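Local coordinates for protein thiamine pyrophosphokinase (Candida albicans, PDB 2G9Z) that catalyses the transfer of a pyrophosphate group from ATP to thiamine, producing the cofactor thiamine pyrophosphate, at residues A[128-131]-A[132-136]; A[151-154]-A[155-159]; A[240-244]-A[245-249]. All blocks are in the same frame, centred on the assembly; numbering follows the deposited sequence.

Interaction 1. Residues A[128-131]-A[132-136]. With MG (magnesium ion), chain C; MG (magnesium ion), chain D; VNP (3-[(4-amino-2-methylpyrimidin-5-yl)methyl]-5-(2-{[hydroxy(phosphonoamino)phosphoryl]oxy}ethyl)-4-methyl-1,3-thiazol-3-I um), chain H.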
loop_
_atom_site.group_PDB
_atom_site.type_symbol
_atom_site.label_atom_id
_atom_site.label_comp_id
_atom_site.label_asym_id
_atom_site.label_seq_id
_atom_site.Cartn_x
_atom_site.Cartn_y
_atom_site.Cartn_z
ATOM N N ASP A 128 -10.409 -20.170 3.909
ATOM C CA ASP A 128 -9.409 -20.890 3.136
ATOM C C ASP A 128 -8.004 -20.607 3.662
ATOM O O ASP A 128 -7.017 -21.067 3.090
ATOM C CB ASP A 128 -9.501 -20.531 1.652
ATOM C CG ASP A 128 -9.485 -19.040 1.404
ATOM O OD1 ASP A 128 -9.273 -18.259 2.353
ATOM O OD2 ASP A 128 -9.684 -18.657 0.240
ATOM N N SER A 129 -7.916 -19.857 4.758
ATOM C CA SER A 129 -6.623 -19.549 5.351
ATOM C C SER A 129 -6.567 -19.987 6.813
ATOM O O SER A 129 -5.529 -20.446 7.283
ATOM C CB SER A 129 -6.311 -18.048 5.234
ATOM O OG SER A 129 -7.195 -17.270 6.020
ATOM N N ILE A 130 -7.681 -19.861 7.533
ATOM C CA ILE A 130 -7.704 -20.263 8.938
ATOM C C ILE A 130 -7.321 -21.746 9.031
ATOM O O ILE A 130 -7.757 -22.556 8.218
ATOM C CB ILE A 130 -9.108 -20.041 9.568
ATOM C CG1 ILE A 130 -9.046 -20.252 11.081
ATOM C CG2 ILE A 130 -10.120 -20.997 8.955
ATOM C CD1 ILE A 130 -10.348 -19.942 11.795
ATOM N N SER A 131 -6.493 -22.099 10.007
ATOM C CA SER A 131 -6.073 -23.486 10.158
ATOM C C SER A 131 -7.115 -24.286 10.932
ATOM O O SER A 131 -7.726 -23.780 11.872
ATOM C CB SER A 131 -4.725 -23.566 10.883
ATOM O OG SER A 131 -4.860 -23.226 12.250
ATOM N N PRO A 132 -7.328 -25.554 10.539
ATOM C CA PRO A 132 -8.303 -26.432 11.198
ATOM C C PRO A 132 -8.169 -26.373 12.715
ATOM O O PRO A 132 -9.158 -26.219 13.432
ATOM C CB PRO A 132 -7.950 -27.806 10.641
ATOM C CG PRO A 132 -7.500 -27.486 9.254
ATOM C CD PRO A 132 -6.607 -26.282 9.480
ATOM N N ASP A 133 -6.932 -26.495 13.188
ATOM C CA ASP A 133 -6.628 -26.455 14.612
ATOM C C ASP A 133 -7.095 -25.172 15.286
ATOM O O ASP A 133 -7.749 -25.209 16.330
ATOM C CB ASP A 133 -5.123 -26.620 14.825
ATOM C CG ASP A 133 -4.712 -28.070 14.952
ATOM O OD1 ASP A 133 -5.211 -28.903 14.164
ATOM O OD2 ASP A 133 -3.884 -28.374 15.837
ATOM N N VAL A 134 -6.743 -24.034 14.698
ATOM C CA VAL A 134 -7.138 -22.748 15.255
ATOM C C VAL A 134 -8.655 -22.662 15.228
ATOM O O VAL A 134 -9.287 -22.296 16.217
ATOM C CB VAL A 134 -6.538 -21.582 14.434
ATOM C CG1 VAL A 134 -7.125 -20.253 14.888
ATOM C CG2 VAL A 134 -5.025 -21.576 14.596
ATOM N N LYS A 135 -9.227 -23.021 14.085
ATOM C CA LYS A 135 -10.666 -22.991 13.896
ATOM C C LYS A 135 -11.355 -23.774 15.010
ATOM O O LYS A 135 -12.211 -23.245 15.717
ATOM C CB LYS A 135 -11.009 -23.582 12.528
ATOM C CG LYS A 135 -12.491 -23.663 12.211
ATOM C CD LYS A 135 -12.703 -24.169 10.787
ATOM C CE LYS A 135 -11.952 -25.483 10.547
ATOM N NZ LYS A 135 -12.038 -25.945 9.134
ATOM N N THR A 136 -10.967 -25.032 15.177
ATOM C CA THR A 136 -11.560 -25.861 16.214
ATOM C C THR A 136 -11.309 -25.264 17.598
ATOM O O THR A 136 -12.191 -25.282 18.454
ATOM C CB THR A 136 -11.011 -27.307 16.153
ATOM O OG1 THR A 136 -9.581 -27.285 16.226
ATOM C CG2 THR A 136 -11.428 -27.973 14.851
HETATM MG MG MG C . -10.159 -16.314 3.281
HETATM MG MG MG D . -10.402 -16.669 -0.143
HETATM O O2G VNP H . -8.928 -15.707 -1.255
HETATM P PG VNP H . -7.910 -14.607 -0.675
HETATM O O3G VNP H . -7.009 -14.108 -1.739
HETATM O O1G VNP H . -7.095 -15.336 0.506
HETATM N N3B VNP H . -8.780 -13.413 0.002
HETATM P PB VNP H . -10.198 -13.901 0.622
HETATM O O2B VNP H . -10.818 -12.768 1.342
HETATM O O1B VNP H . -9.959 -15.146 1.386
HETATM O O1 VNP H . -11.090 -14.267 -0.669
HETATM C C7 VNP H . -11.450 -13.331 -1.691
HETATM C C12 VNP H . -12.779 -13.821 -2.272
HETATM C C11 VNP H . -13.340 -13.043 -3.466
HETATM C C10 VNP H . -12.733 -13.359 -4.834
HETATM C CM4 VNP H . -12.178 -14.739 -5.196
HETATM S S1 VNP H . -13.188 -11.225 -3.453
HETATM C C9 VNP H . -13.076 -11.137 -5.197
HETATM N N5 VNP H . -12.708 -12.324 -5.680
HETATM C C7A VNP H . -12.201 -12.496 -7.051
HETATM C C5A VNP H . -12.743 -11.459 -8.040
HETATM C C6A VNP H . -11.809 -10.602 -8.607
HETATM N N1A VNP H . -12.157 -9.750 -9.555
HETATM C C2A VNP H . -13.420 -9.685 -9.993
HETATM C CM2 VNP H . -13.784 -8.710 -11.115
HETATM N N3A VNP H . -14.360 -10.484 -9.466
HETATM C C4A VNP H . -14.052 -11.365 -8.504
HETATM N N4A VNP H . -15.014 -12.131 -7.998
HETATM O O HOH W 1 -7.931 -15.525 3.370
#
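The ethyl arm of Ile130 lies over the backbone side of Lys135, its CD1 standing 3.7 Å from Lys135 CA and about as far from CB. Both of its torsions are extended (chi1 -171°), which carries the arm out to the first turn of helix 132-139, where it crosses the lysine side chain at about a right angle; the rest of that chain bends at chi3 and takes the amine elsewhere. A looser apolar approach, Ile130 CG1 to Val134 CG1 at 4.3 Å, extends the patch, and Ala94 and Asn95 of helix 93-100 pack against both of these residues. Ser131 is the N-cap. Its carbonyl O accepts from Lys135 N at 2.8 Å in a nearly straight bond, the first of the helical backbone ladder. Its OG lies 3.2 Å from Val134 N in a capping bond, although the modelled hydroxyl sits too near a valine methyl for its exact place to be trusted.

This capped turn directly follows the metal-binding loop behind strand 122-125, in which Asp126 and Asp128 form a DxD pattern. The carboxylate of Asp128 bridges two magnesium ions: OD1 binds the ion of chain C at 2.3 Å, and OD2 binds that of chain D at 2.1 Å. Oxygen O1B of the bound imido analogue of thiamine pyrophosphate joins the same two ions, so the Asp128 carboxylate and O1B each bridge the pair. A water 2.4 Å from the chain C magnesium also donates to the ligand atom O1G. Asp91, Asp126 and Asp155 supply further oxygens to that ion. Asp91 additionally accepts from the backbone N atoms of Ser129 and Ile130, while the Asn95 side chain bonds to Ser129 O and Ser131 N.

Interaction 2. Residues A[151-154]-A[155-159]; sequences QYYN and DFTKS. With MG (magnesium ion), chain C; VNP (3-[(4-amino-2-methylpyrimidin-5-yl)methyl]-5-(2-{[hydroxy(phosphonoamino)phosphoryl]oxy}ethyl)-4-methyl-1,3-thiazol-3-I um), chain H.
An asparagine N-cap opens helix 155-170 just where the diphosphate of the bound product analogue meets the protein. Asn154 holds CG between its backbone N and carbonyl carbon (chi1 64°), folding the amide back over the first turn. Its OD1 accepts from Thr157 N at 2.7 Å, nearly straight along the carbonyl, and also from Thr157 OG1 at 3.2 Å, with this second donor 41° out of the amide plane. Two bonds from Thr157 thus grip one oxygen and probably limit rotation of the amide, which stands almost perpendicular to the neighbouring Phe156 ring. The Asn154 carbonyl O starts the backbone ladder, accepting from Lys158 N at 3.0 Å.

At the same helix end Asp155 N donates to ligand O2B at 2.7 Å, and the helix dipole would probably favour the phosphate there. Asp155 OD2 reaches the chain C magnesium at 2.2 Å, so this residue holds the diphosphate both directly and through the metal. The extended Lys158 chain runs back alongside Tyr153, CE lying 3.9 Å from Tyr153 CB, and its NZ bonds to the carbonyls of Gln148 and Ser150. Tyr152 OH is hydrogen-bonded to Glu26 of the second subunit, whose Val24 packs on Tyr152. On one face of the Tyr152 ring sits the ligand's exocyclic amino nitrogen N4A, 3.3 Å above the plane and displaced toward the rim.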
loop_
_atom_site.group_PDB
_atom_site.type_symbol
_atom_site.label_atom_id
_atom_site.label_comp_id
_atom_site.label_asym_id
_atom_site.label_seq_id
_atom_site.Cartn_x
_atom_site.Cartn_y
_atom_site.Cartn_z
ATOM N N GLN A 151 -17.552 -15.652 -3.752
ATOM C CA GLN A 151 -16.335 -15.347 -4.499
ATOM C C GLN A 151 -16.273 -13.903 -4.953
ATOM O O GLN A 151 -15.360 -13.514 -5.680
ATOM C CB GLN A 151 -16.251 -16.243 -5.736
ATOM C CG GLN A 151 -16.341 -17.713 -5.419
ATOM C CD GLN A 151 -15.334 -18.098 -4.381
ATOM O OE1 GLN A 151 -15.275 -19.243 -3.934
ATOM N NE2 GLN A 151 -14.522 -17.130 -3.983
ATOM N N TYR A 152 -17.241 -13.108 -4.523
ATOM C CA TYR A 152 -17.299 -11.722 -4.938
ATOM C C TYR A 152 -17.037 -10.696 -3.843
ATOM O O TYR A 152 -16.927 -9.505 -4.122
ATOM C CB TYR A 152 -18.638 -11.494 -5.649
ATOM C CG TYR A 152 -18.679 -12.260 -6.959
ATOM C CD1 TYR A 152 -18.354 -11.636 -8.161
ATOM C CD2 TYR A 152 -18.916 -13.638 -6.978
ATOM C CE1 TYR A 152 -18.252 -12.360 -9.349
ATOM C CE2 TYR A 152 -18.813 -14.373 -8.164
ATOM C CZ TYR A 152 -18.478 -13.723 -9.343
ATOM O OH TYR A 152 -18.358 -14.434 -10.515
ATOM N N TYR A 153 -16.908 -11.168 -2.607
ATOM C CA TYR A 153 -16.607 -10.306 -1.462
ATOM C C TYR A 153 -15.429 -10.954 -0.728
ATOM O O TYR A 153 -15.368 -12.179 -0.637
ATOM C CB TYR A 153 -17.796 -10.250 -0.502
ATOM C CG TYR A 153 -19.080 -9.706 -1.086
ATOM C CD1 TYR A 153 -19.334 -8.335 -1.106
ATOM C CD2 TYR A 153 -20.059 -10.567 -1.585
ATOM C CE1 TYR A 153 -20.539 -7.832 -1.601
ATOM C CE2 TYR A 153 -21.266 -10.076 -2.086
ATOM C CZ TYR A 153 -21.499 -8.707 -2.086
ATOM O OH TYR A 153 -22.699 -8.219 -2.551
ATOM N N ASN A 154 -14.496 -10.160 -0.207
ATOM C CA ASN A 154 -13.369 -10.743 0.523
ATOM C C ASN A 154 -13.670 -10.837 2.021
ATOM O O ASN A 154 -14.695 -10.340 2.493
ATOM C CB ASN A 154 -12.077 -9.938 0.298
ATOM C CG ASN A 154 -12.155 -8.521 0.841
ATOM O OD1 ASN A 154 -13.021 -8.193 1.654
ATOM N ND2 ASN A 154 -11.234 -7.674 0.398
ATOM N N ASP A 155 -12.771 -11.464 2.769
ATOM C CA ASP A 155 -12.974 -11.626 4.198
ATOM C C ASP A 155 -13.110 -10.313 4.939
ATOM O O ASP A 155 -13.813 -10.232 5.945
ATOM C CB ASP A 155 -11.836 -12.442 4.800
ATOM C CG ASP A 155 -11.749 -13.822 4.202
ATOM O OD1 ASP A 155 -12.803 -14.367 3.808
ATOM O OD2 ASP A 155 -10.632 -14.360 4.131
ATOM N N PHE A 156 -12.422 -9.288 4.450
ATOM C CA PHE A 156 -12.487 -7.977 5.075
ATOM C C PHE A 156 -13.913 -7.452 5.042
ATOM O O PHE A 156 -14.478 -7.079 6.073
ATOM C CB PHE A 156 -11.581 -6.984 4.344
ATOM C CG PHE A 156 -11.666 -5.587 4.886
ATOM C CD1 PHE A 156 -10.942 -5.218 6.015
ATOM C CD2 PHE A 156 -12.511 -4.652 4.299
ATOM C CE1 PHE A 156 -11.058 -3.935 6.554
ATOM C CE2 PHE A 156 -12.636 -3.365 4.833
ATOM C CZ PHE A 156 -11.905 -3.010 5.963
ATOM N N THR A 157 -14.482 -7.407 3.843
ATOM C CA THR A 157 -15.838 -6.914 3.651
ATOM C C THR A 157 -16.864 -7.755 4.401
ATOM O O THR A 157 -17.768 -7.217 5.040
ATOM C CB THR A 157 -16.188 -6.869 2.151
ATOM O OG1 THR A 157 -15.279 -5.982 1.484
ATOM C CG2 THR A 157 -17.608 -6.361 1.948
ATOM N N LYS A 158 -16.728 -9.075 4.327
ATOM C CA LYS A 158 -17.651 -9.957 5.033
ATOM C C LYS A 158 -17.602 -9.662 6.525
ATOM O O LYS A 158 -18.631 -9.696 7.201
ATOM C CB LYS A 158 -17.300 -11.423 4.766
ATOM C CG LYS A 158 -17.557 -11.841 3.321
ATOM C CD LYS A 158 -16.872 -13.153 2.976
ATOM C CE LYS A 158 -17.117 -13.518 1.519
ATOM N NZ LYS A 158 -16.429 -14.767 1.105
ATOM N N SER A 159 -16.409 -9.360 7.038
ATOM C CA SER A 159 -16.250 -9.045 8.457
ATOM C C SER A 159 -16.909 -7.717 8.815
ATOM O O SER A 159 -17.546 -7.593 9.866
ATOM C CB SER A 159 -14.761 -8.997 8.842
ATOM O OG SER A 159 -14.178 -10.286 8.784
HETATM MG MG MG C . -10.159 -16.314 3.281
HETATM O O2G VNP H . -8.928 -15.707 -1.255
HETATM P PG VNP H . -7.910 -14.607 -0.675
HETATM O O3G VNP H . -7.009 -14.108 -1.739
HETATM O O1G VNP H . -7.095 -15.336 0.506
HETATM N N3B VNP H . -8.780 -13.413 0.002
HETATM P PB VNP H . -10.198 -13.901 0.622
HETATM O O2B VNP H . -10.818 -12.768 1.342
HETATM O O1B VNP H . -9.959 -15.146 1.386
HETATM O O1 VNP H . -11.090 -14.267 -0.669
HETATM C C7 VNP H . -11.450 -13.331 -1.691
HETATM C C12 VNP H . -12.779 -13.821 -2.272
HETATM C C11 VNP H . -13.340 -13.043 -3.466
HETATM C C10 VNP H . -12.733 -13.359 -4.834
HETATM C CM4 VNP H . -12.178 -14.739 -5.196
HETATM S S1 VNP H . -13.188 -11.225 -3.453
HETATM C C9 VNP H . -13.076 -11.137 -5.197
HETATM N N5 VNP H . -12.708 -12.324 -5.680
HETATM C C7A VNP H . -12.201 -12.496 -7.051
HETATM C C5A VNP H . -12.743 -11.459 -8.040
HETATM C C6A VNP H . -11.809 -10.602 -8.607
HETATM N N1A VNP H . -12.157 -9.750 -9.555
HETATM C C2A VNP H . -13.420 -9.685 -9.993
HETATM C CM2 VNP H . -13.784 -8.710 -11.115
HETATM N N3A VNP H . -14.360 -10.484 -9.466
HETATM C C4A VNP H . -14.052 -11.365 -8.504
HETATM N N4A VNP H . -15.014 -12.131 -7.998
HETATM O O HOH W 1 -7.931 -15.525 3.370
#

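Interaction 3. Residues A[240-244]-A[245-249]; sequences FFITT and NDIIF
With OG1 set between its backbone N and carbonyl carbon (chi1 78°), Thr243 turns its hydroxyl inward across the hairpin loop; Asp246, with CG in the corresponding position (chi1 47°), swings its carboxylate back to the threonine side. The hydroxyl oxygen of Thr243 accepts twice, from Asp246 N at 2.8 Å and, in a more bent bond, from Asn245 N at 3.0 Å. The latter bond closes an ST turn over Thr243 to Asn245, with Thr244 in its middle. In the other direction Thr243 N donates to Asp246 O at 2.7 Å, nearly straight.

Beyond the turn, strands 237-242 and 246-251 form a tight antiparallel beta hairpin within the large mixed sheet, between strands 205-210 and 331-336. Phe241 and Ile248 are a hydrogen-bonded pair: Phe241 N to Ile248 O at 2.8 Å, and Ile248 N to Phe241 O at 2.7 Å. Ile242 faces Ile247 in the adjoining non-hydrogen-bonded pair. On the face carrying Ile242 and Ile247, the Phe240 ring leans across the strand gap, its CD1 lying 3.5 Å from Phe249 CB and 3.8 Å from Ile247 CD1. The two phenyl rings meet obliquely, their centroids 5.7 Å apart and their planes at 63°. Phe241 and Ile248 occupy the other face, where Ser223 and Leu227 of helix 217-233 pack on Phe241.

Asp246 also has a partner across the dimer, its OD2 accepting from Phe217 N of the second subunit. The hairpin therefore joins two kinds of chemistry: apolar side chains fill both faces of the paired strands, while at the bend a threonine hydroxyl, in place of a main-chain carbonyl, satisfies two successive backbone N-H groups.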
loop_
_atom_site.group_PDB
_atom_site.type_symbol
_atom_site.label_atom_id
_atom_site.label_comp_id
_atom_site.label_asym_id
_atom_site.label_seq_id
_atom_site.Cartn_x
_atom_site.Cartn_y
_atom_site.Cartn_z
ATOM N N PHE A 240 -9.855 2.942 11.620
ATOM C CA PHE A 240 -8.436 3.180 11.836
ATOM C C PHE A 240 -7.667 1.918 11.494
ATOM O O PHE A 240 -7.914 0.863 12.079
ATOM C CB PHE A 240 -8.146 3.519 13.295
ATOM C CG PHE A 240 -8.521 4.911 13.679
ATOM C CD1 PHE A 240 -7.862 6.001 13.119
ATOM C CD2 PHE A 240 -9.515 5.138 14.626
ATOM C CE1 PHE A 240 -8.184 7.298 13.498
ATOM C CE2 PHE A 240 -9.844 6.433 15.012
ATOM C CZ PHE A 240 -9.176 7.513 14.446
ATOM N N PHE A 241 -6.756 2.020 10.535
ATOM C CA PHE A 241 -5.927 0.882 10.182
ATOM C C PHE A 241 -4.665 1.059 11.007
ATOM O O PHE A 241 -3.977 2.080 10.890
ATOM C CB PHE A 241 -5.551 0.897 8.697
ATOM C CG PHE A 241 -6.674 0.548 7.777
ATOM C CD1 PHE A 241 -7.148 -0.757 7.697
ATOM C CD2 PHE A 241 -7.246 1.520 6.970
ATOM C CE1 PHE A 241 -8.183 -1.085 6.819
ATOM C CE2 PHE A 241 -8.280 1.202 6.090
ATOM C CZ PHE A 241 -8.748 -0.099 6.016
ATOM N N ILE A 242 -4.370 0.092 11.865
ATOM C CA ILE A 242 -3.164 0.173 12.672
ATOM C C ILE A 242 -2.210 -0.858 12.105
ATOM O O ILE A 242 -2.529 -2.047 12.059
ATOM C CB ILE A 242 -3.442 -0.133 14.155
ATOM C CG1 ILE A 242 -4.304 0.977 14.765
ATOM C CG2 ILE A 242 -2.121 -0.253 14.917
ATOM C CD1 ILE A 242 -4.693 0.722 16.208
ATOM N N THR A 243 -1.052 -0.401 11.643
ATOM C CA THR A 243 -0.071 -1.306 11.064
ATOM C C THR A 243 1.185 -1.326 11.903
ATOM O O THR A 243 1.249 -0.713 12.966
ATOM C CB THR A 243 0.319 -0.883 9.634
ATOM O OG1 THR A 243 1.242 0.215 9.693
ATOM C CG2 THR A 243 -0.916 -0.453 8.856
ATOM N N THR A 244 2.191 -2.037 11.409
ATOM C CA THR A 244 3.463 -2.145 12.100
ATOM C C THR A 244 4.195 -0.805 12.065
ATOM O O THR A 244 4.944 -0.464 12.978
ATOM C CB THR A 244 4.351 -3.211 11.434
ATOM O OG1 THR A 244 3.714 -4.489 11.531
ATOM C CG2 THR A 244 5.714 -3.274 12.111
ATOM N N ASN A 245 3.944 -0.036 11.015
ATOM C CA ASN A 245 4.612 1.243 10.840
ATOM C C ASN A 245 3.798 2.486 11.160
ATOM O O ASN A 245 4.355 3.508 11.573
ATOM C CB ASN A 245 5.109 1.334 9.399
ATOM C CG ASN A 245 5.955 0.144 9.012
ATOM O OD1 ASN A 245 7.099 0.024 9.447
ATOM N ND2 ASN A 245 5.388 -0.757 8.213
ATOM N N ASP A 246 2.485 2.403 10.990
ATOM C CA ASP A 246 1.658 3.575 11.204
ATOM C C ASP A 246 0.180 3.320 11.473
ATOM O O ASP A 246 -0.264 2.185 11.632
ATOM C CB ASP A 246 1.777 4.463 9.962
ATOM C CG ASP A 246 1.628 3.669 8.664
ATOM O OD1 ASP A 246 0.700 2.838 8.579
ATOM O OD2 ASP A 246 2.430 3.872 7.724
ATOM N N ILE A 247 -0.563 4.418 11.541
ATOM C CA ILE A 247 -2.002 4.390 11.716
ATOM C C ILE A 247 -2.516 5.138 10.489
ATOM O O ILE A 247 -1.977 6.187 10.110
ATOM C CB ILE A 247 -2.454 5.091 13.012
ATOM C CG1 ILE A 247 -3.965 4.923 13.179
ATOM C CG2 ILE A 247 -2.059 6.565 12.992
ATOM C CD1 ILE A 247 -4.465 5.247 14.571
ATOM N N ILE A 248 -3.546 4.585 9.863
ATOM C CA ILE A 248 -4.103 5.151 8.645
ATOM C C ILE A 248 -5.585 5.416 8.833
ATOM O O ILE A 248 -6.323 4.564 9.331
ATOM C CB ILE A 248 -3.877 4.168 7.478
ATOM C CG1 ILE A 248 -2.385 3.832 7.401
ATOM C CG2 ILE A 248 -4.387 4.758 6.166
ATOM C CD1 ILE A 248 -2.041 2.724 6.428
ATOM N N PHE A 249 -6.014 6.609 8.447
ATOM C CA PHE A 249 -7.409 6.987 8.601
ATOM C C PHE A 249 -7.811 7.971 7.530
ATOM O O PHE A 249 -6.990 8.411 6.717
ATOM C CB PHE A 249 -7.658 7.594 9.992
ATOM C CG PHE A 249 -6.690 8.676 10.369
ATOM C CD1 PHE A 249 -5.416 8.361 10.832
ATOM C CD2 PHE A 249 -7.041 10.017 10.236
ATOM C CE1 PHE A 249 -4.506 9.369 11.156
ATOM C CE2 PHE A 249 -6.142 11.030 10.556
ATOM C CZ PHE A 249 -4.871 10.705 11.016
#

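How the interactions relate
Interactions 1 and 2 are two helix N-termini of the catalytic domain that converge on one site. Their centres are about 17 Å apart, yet Asp128 from the first and Asp155 from the second bind the same chain C magnesium, and both interactions touch the same ligand molecule. Interaction 3 stands back from this site: its centre is about 20 Å from that of interaction 2 and about 26 Å from that of interaction 1. It nevertheless touches interaction 2 through apolar packing, Phe156 CE1 to Phe241 CE1 at 4.1 Å. Interactions 2 and 3 also both reach the second subunit, whose Ser312, Ser314 and Arg316 complete the ligand pocket.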